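Local atomic coordinates of Lmo0488 protein (Listeria monocytogenes serovar 1/2a, PDB entry 5TED), a protein that senses shikimate through this effector-binding domain and, as a LysR-type transcriptional regulator, activates protocatechuate biosynthesis genes, probably by binding DNA through a separate domain. Residues D93-D96 with L97-A101; P116-D119 with S120-E124. All blocks are in the same frame, centred on the assembly; numbering follows the deposited sequence.

Contact 1. Residues D93-D96 with L97-A101; sequences DSID and LQDTA
Asp96 and Asp99 are joined by two hydrogen bonds where a short strand turns into a 3-10 segment. The backbone N of Asp96 donates to OD2 of Asp99 at 2.9 Å. That oxygen is met from above the carboxylate plane, about 51° out of it. In return, the backbone N of Asp99 donates to the backbone O of Asp96 at 2.8 Å. The side chain of Asp99 thus reaches back over the turn, its CG beside its own backbone N and anti to the carbonyl carbon (chi1 -65°). The same carboxylate oxygen, OD2 of Asp99, lies 3.6 Å from CB of Ile95. O of Leu97 accepts two bonds, from OG1 of Thr100 at 2.7 Å and from the Thr100 backbone N. OG1 has a second partner in the hydroxyl of Tyr105.

The turn belongs to the LysR substrate-binding domain, which has the periplasmic-binding-protein type of fold. Strand 94-95 is paired there in parallel with strand 165-170, through backbone bonds of Ile95 to Ser169 and Asn171.

OD2 of Asp96 lies 4.4 Å from OD2 of Asp99, so the two carboxylates probably repel mildly.

Apolar contact lies with Ile95. Its CD1 meets CG2 of Thr100 at 3.6 Å, the two side chains crossing at about a right angle. CG of Gln98 rests against CB of Asp96 at 4.0 Å.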
ATOM      1  N   ASP A  93       4.809   8.448  26.854  1.00 35.54           N
ATOM      2  CA  ASP A  93       3.821   8.967  25.923  1.00 31.17           C
ATOM      3  C   ASP A  93       4.443   9.887  24.894  1.00 31.23           C
ATOM      4  O   ASP A  93       3.877  10.050  23.813  1.00 31.18           O
ATOM      5  CB  ASP A  93       2.709   9.728  26.660  1.00 35.00           C
ATOM      6  CG  ASP A  93       1.893   8.840  27.588  1.00 40.60           C
ATOM      7  OD1 ASP A  93       1.596   7.680  27.232  1.00 36.02           O
ATOM      8  OD2 ASP A  93       1.544   9.314  28.692  1.00 49.23           O
ATOM      9  N   SER A  94       5.596  10.475  25.200  1.00 35.32           N
ATOM     10  CA  SER A  94       6.340  11.311  24.271  1.00 34.17           C
ATOM     11  C   SER A  94       7.822  11.132  24.559  1.00 37.89           C
ATOM     12  O   SER A  94       8.213  10.860  25.696  1.00 35.25           O
ATOM     13  CB  SER A  94       5.948  12.789  24.416  1.00 37.21           C
ATOM     14  OG  SER A  94       6.458  13.310  25.636  1.00 36.71           O
ATOM     15  N   ILE A  95       8.650  11.333  23.535  1.00 21.57           N
ATOM     16  CA  ILE A  95      10.089  11.108  23.629  1.00 31.10           C
ATOM     17  C   ILE A  95      10.792  12.124  22.743  1.00 22.17           C
ATOM     18  O   ILE A  95      10.178  12.778  21.908  1.00 24.18           O
ATOM     19  CB  ILE A  95      10.501   9.675  23.206  1.00 32.59           C
ATOM     20  CG1 ILE A  95      10.160   9.421  21.727  1.00 31.00           C
ATOM     21  CG2 ILE A  95       9.840   8.631  24.096  1.00 34.44           C
ATOM     22  CD1 ILE A  95      10.785   8.118  21.168  1.00 28.21           C
ATOM     23  N   ASP A  96      12.091  12.263  22.958  1.00 26.94           N
ATOM     24  CA  ASP A  96      12.994  12.936  22.041  1.00 27.39           C
ATOM     25  C   ASP A  96      13.512  11.901  21.061  1.00 29.70           C
ATOM     26  O   ASP A  96      13.609  10.717  21.394  1.00 26.11           O
ATOM     27  CB  ASP A  96      14.162  13.568  22.793  1.00 31.04           C
ATOM     28  CG  ASP A  96      13.720  14.671  23.744  1.00 31.89           C
ATOM     29  OD1 ASP A  96      12.626  15.245  23.538  1.00 30.34           O
ATOM     30  OD2 ASP A  96      14.460  14.941  24.714  1.00 34.11           O
ATOM     31  N   LEU A  97      13.801  12.335  19.831  1.00 24.99           N
ATOM     32  CA  LEU A  97      14.266  11.362  18.845  1.00 25.47           C
ATOM     33  C   LEU A  97      15.523  10.651  19.335  1.00 28.69           C
ATOM     34  O   LEU A  97      15.697   9.447  19.102  1.00 22.45           O
ATOM     35  CB  LEU A  97      14.506  12.028  17.488  1.00 21.74           C
ATOM     36  CG  LEU A  97      14.631  11.126  16.259  1.00 31.47           C
ATOM     37  CD1 LEU A  97      13.434  10.188  16.168  1.00 23.96           C
ATOM     38  CD2 LEU A  97      14.726  11.982  14.994  1.00 34.06           C
ATOM     39  N   GLN A  98      16.392  11.366  20.060  1.00 31.58           N
ATOM     40  CA  GLN A  98      17.604  10.724  20.548  1.00 32.36           C
ATOM     41  C   GLN A  98      17.307   9.627  21.567  1.00 30.60           C
ATOM     42  O   GLN A  98      18.190   8.815  21.852  1.00 30.68           O
ATOM     43  CB  GLN A  98      18.574  11.739  21.172  1.00 38.45           C
ATOM     44  CG  GLN A  98      18.039  12.472  22.385  1.00 44.63           C
ATOM     45  CD  GLN A  98      19.045  13.450  22.976  1.00 51.95           C
ATOM     46  OE1 GLN A  98      20.073  13.762  22.363  1.00 52.06           O
ATOM     47  NE2 GLN A  98      18.766  13.912  24.191  1.00 53.31           N
ATOM     48  N   ASP A  99      16.100   9.589  22.138  1.00 24.90           N
ATOM     49  CA  ASP A  99      15.779   8.491  23.047  1.00 27.06           C
ATOM     50  C   ASP A  99      15.693   7.151  22.329  1.00 27.35           C
ATOM     51  O   ASP A  99      15.576   6.119  23.004  1.00 23.20           O
ATOM     52  CB  ASP A  99      14.459   8.769  23.782  1.00 29.35           C
ATOM     53  CG  ASP A  99      14.534   9.973  24.701  1.00 33.35           C
ATOM     54  OD1 ASP A  99      15.644  10.287  25.188  1.00 29.72           O
ATOM     55  OD2 ASP A  99      13.477  10.613  24.933  1.00 27.46           O
ATOM     56  N   THR A 100      15.740   7.143  20.993  1.00 23.06           N
ATOM     57  CA  THR A 100      15.649   5.916  20.200  1.00 24.78           C
ATOM     58  C   THR A 100      17.010   5.361  19.810  1.00 29.94           C
ATOM     59  O   THR A 100      17.067   4.352  19.095  1.00 27.24           O
ATOM     60  CB  THR A 100      14.831   6.146  18.910  1.00 22.26           C
ATOM     61  OG1 THR A 100      15.562   6.993  18.011  1.00 21.78           O
ATOM     62  CG2 THR A 100      13.482   6.784  19.218  1.00 23.49           C
ATOM     63  N   ALA A 101      18.097   5.997  20.259  1.00 27.73           N
ATOM     64  CA  ALA A 101      19.423   5.696  19.727  1.00 28.94           C
ATOM     65  C   ALA A 101      19.767   4.216  19.831  1.00 24.90           C
ATOM     66  O   ALA A 101      20.416   3.661  18.938  1.00 29.14           O
ATOM     67  CB  ALA A 101      20.480   6.538  20.444  1.00 29.48           C
TER

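Contact 2. Residues P116-D119 with S120-E124; sequences PLID and SLFAE
Ser120 and Leu121 both donate to the backbone O of Leu117, one turn back in helix 115-124. This is the helix of a beta-alpha-beta unit, between the parallel strands 104-108 and 130-135. The N of Leu121 makes the usual i to i-4 bond, at 3.0 Å. OG of Ser120 adds a second bond to the same oxygen, at 2.8 Å and 24° from the carbonyl plane. The hydroxyl reaches it because chi1 of 78° sets OG between the backbone N and the carbonyl carbon.

Further i to i-4 bonds follow. The N of Ser120 is satisfied by O of Pro116, that of Phe122 by O of Ile118, and that of Ala123 by O of Asp119 at 2.9 Å. The O of Ser120 takes the N of Glu124. The carboxylate of Asp119 turns to Arg115, with which it forms a salt bridge, and OE1 of Glu124 is bonded to His175.

Apolar side chains meet along the helix, where Ile118, Leu121 and Phe122 are buried. CD1 of Leu117 touches CG of Leu121 at 4.1 Å. The side chain of Ile118, which also packs on Phe107 and Phe108, is about 7 Å from the bound shikimate. It runs side by side with Phe122, pointing the same way, and its CG2 sits 3.7 Å from CE2 of the Phe122 ring.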
ATOM      1  N   PRO A 116      14.468  12.718   3.070  1.00 23.56           N
ATOM      2  CA  PRO A 116      15.187  13.976   3.358  1.00 24.03           C
ATOM      3  C   PRO A 116      14.865  14.567   4.723  1.00 24.00           C
ATOM      4  O   PRO A 116      15.784  14.893   5.483  1.00 21.88           O
ATOM      5  CB  PRO A 116      14.755  14.888   2.204  1.00 22.35           C
ATOM      6  CG  PRO A 116      14.537  13.945   1.072  1.00 21.35           C
ATOM      7  CD  PRO A 116      13.921  12.707   1.699  1.00 21.18           C
ATOM      8  N   LEU A 117      13.581  14.708   5.061  1.00 23.43           N
ATOM      9  CA  LEU A 117      13.205  15.209   6.383  1.00 23.11           C
ATOM     10  C   LEU A 117      13.713  14.292   7.491  1.00 25.50           C
ATOM     11  O   LEU A 117      14.335  14.748   8.461  1.00 26.00           O
ATOM     12  CB  LEU A 117      11.684  15.369   6.470  1.00 18.03           C
ATOM     13  CG  LEU A 117      11.102  15.757   7.829  1.00 17.17           C
ATOM     14  CD1 LEU A 117      11.766  17.030   8.347  1.00 17.48           C
ATOM     15  CD2 LEU A 117       9.597  15.947   7.764  1.00 19.84           C
ATOM     16  N   ILE A 118      13.441  12.994   7.378  1.00 17.05           N
ATOM     17  CA  ILE A 118      13.842  12.067   8.432  1.00 19.83           C
ATOM     18  C   ILE A 118      15.354  12.103   8.627  1.00 21.12           C
ATOM     19  O   ILE A 118      15.848  12.239   9.754  1.00 20.11           O
ATOM     20  CB  ILE A 118      13.339  10.641   8.129  1.00 17.30           C
ATOM     21  CG1 ILE A 118      11.825  10.545   8.343  1.00 14.91           C
ATOM     22  CG2 ILE A 118      14.097   9.619   8.995  1.00 15.98           C
ATOM     23  CD1 ILE A 118      11.181   9.323   7.690  1.00 18.00           C
ATOM     24  N   ASP A 119      16.115  11.980   7.535  1.00 23.11           N
ATOM     25  CA  ASP A 119      17.572  12.008   7.665  1.00 24.57           C
ATOM     26  C   ASP A 119      18.048  13.312   8.297  1.00 32.47           C
ATOM     27  O   ASP A 119      19.007  13.320   9.081  1.00 31.86           O
ATOM     28  CB  ASP A 119      18.236  11.813   6.297  1.00 21.70           C
ATOM     29  CG  ASP A 119      18.020  10.415   5.730  1.00 24.15           C
ATOM     30  OD1 ASP A 119      17.533   9.530   6.463  1.00 28.30           O
ATOM     31  OD2 ASP A 119      18.318  10.211   4.539  1.00 21.58           O
ATOM     32  N   SER A 120      17.406  14.431   7.960  1.00 28.34           N
ATOM     33  CA  SER A 120      17.855  15.688   8.547  1.00 27.08           C
ATOM     34  C   SER A 120      17.572  15.733  10.044  1.00 26.43           C
ATOM     35  O   SER A 120      18.380  16.276  10.806  1.00 27.43           O
ATOM     36  CB  SER A 120      17.216  16.880   7.829  1.00 31.44           C
ATOM     37  OG  SER A 120      15.876  17.079   8.233  1.00 40.09           O
ATOM     38  N   LEU A 121      16.473  15.120  10.494  1.00 24.68           N
ATOM     39  CA  LEU A 121      16.182  15.083  11.924  1.00 22.98           C
ATOM     40  C   LEU A 121      17.261  14.316  12.686  1.00 28.54           C
ATOM     41  O   LEU A 121      17.686  14.736  13.767  1.00 27.05           O
ATOM     42  CB  LEU A 121      14.808  14.454  12.162  1.00 24.63           C
ATOM     43  CG  LEU A 121      13.592  15.178  11.578  1.00 19.36           C
ATOM     44  CD1 LEU A 121      12.284  14.467  11.963  1.00 20.10           C
ATOM     45  CD2 LEU A 121      13.589  16.605  12.076  1.00 26.07           C
ATOM     46  N   PHE A 122      17.704  13.178  12.144  1.00 25.31           N
ATOM     47  CA  PHE A 122      18.758  12.413  12.806  1.00 26.70           C
ATOM     48  C   PHE A 122      20.097  13.129  12.715  1.00 31.87           C
ATOM     49  O   PHE A 122      20.889  13.101  13.665  1.00 33.77           O
ATOM     50  CB  PHE A 122      18.879  11.007  12.197  1.00 20.27           C
ATOM     51  CG  PHE A 122      17.795  10.054  12.622  1.00 24.56           C
ATOM     52  CD1 PHE A 122      17.731   9.585  13.928  1.00 26.87           C
ATOM     53  CD2 PHE A 122      16.860   9.590  11.700  1.00 25.78           C
ATOM     54  CE1 PHE A 122      16.721   8.711  14.323  1.00 22.74           C
ATOM     55  CE2 PHE A 122      15.855   8.698  12.078  1.00 23.12           C
ATOM     56  CZ  PHE A 122      15.789   8.254  13.393  1.00 25.57           C
ATOM     57  N   ALA A 123      20.380  13.758  11.574  1.00 30.16           N
ATOM     58  CA  ALA A 123      21.622  14.514  11.454  1.00 34.08           C
ATOM     59  C   ALA A 123      21.623  15.715  12.395  1.00 38.21           C
ATOM     60  O   ALA A 123      22.663  16.062  12.969  1.00 39.50           O
ATOM     61  CB  ALA A 123      21.835  14.944  10.006  1.00 29.78           C
ATOM     62  N   GLU A 124      20.470  16.364  12.566  1.00 36.68           N
ATOM     63  CA  GLU A 124      20.393  17.513  13.465  1.00 36.42           C
ATOM     64  C   GLU A 124      20.818  17.141  14.879  1.00 37.19           C
ATOM     65  O   GLU A 124      21.541  17.897  15.537  1.00 39.88           O
ATOM     66  CB  GLU A 124      18.975  18.075  13.486  1.00 36.43           C
ATOM     67  CG  GLU A 124      18.779  19.205  14.469  1.00 41.95           C
ATOM     68  CD  GLU A 124      17.419  19.852  14.340  1.00 46.12           C
ATOM     69  OE1 GLU A 124      16.720  19.582  13.336  1.00 42.59           O
ATOM     70  OE2 GLU A 124      17.052  20.634  15.244  1.00 50.63           O
TER

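Contact 1 and contact 2 lie in the same substrate-binding domain, their centres about 14 Å apart, and each is partly buried. They differ in what holds them. Contact 1 is a turn at the end of a strand, fixed by a carboxylate and backbone bonds, and its Gln98 and Asp99 are exposed. Contact 2 is regular helix, with Ile118, Leu121 and Phe122 buried and Pro116, Ser120 and Ala123 exposed. The two meet mainly through Leu97: its CG lies 3.7 Å from CE1 of Phe122, and its CD2 lies 3.8 Å from CB of Leu121. Both also rest on strand 69-84, contact 1 at Val81 and contact 2 at Leu79.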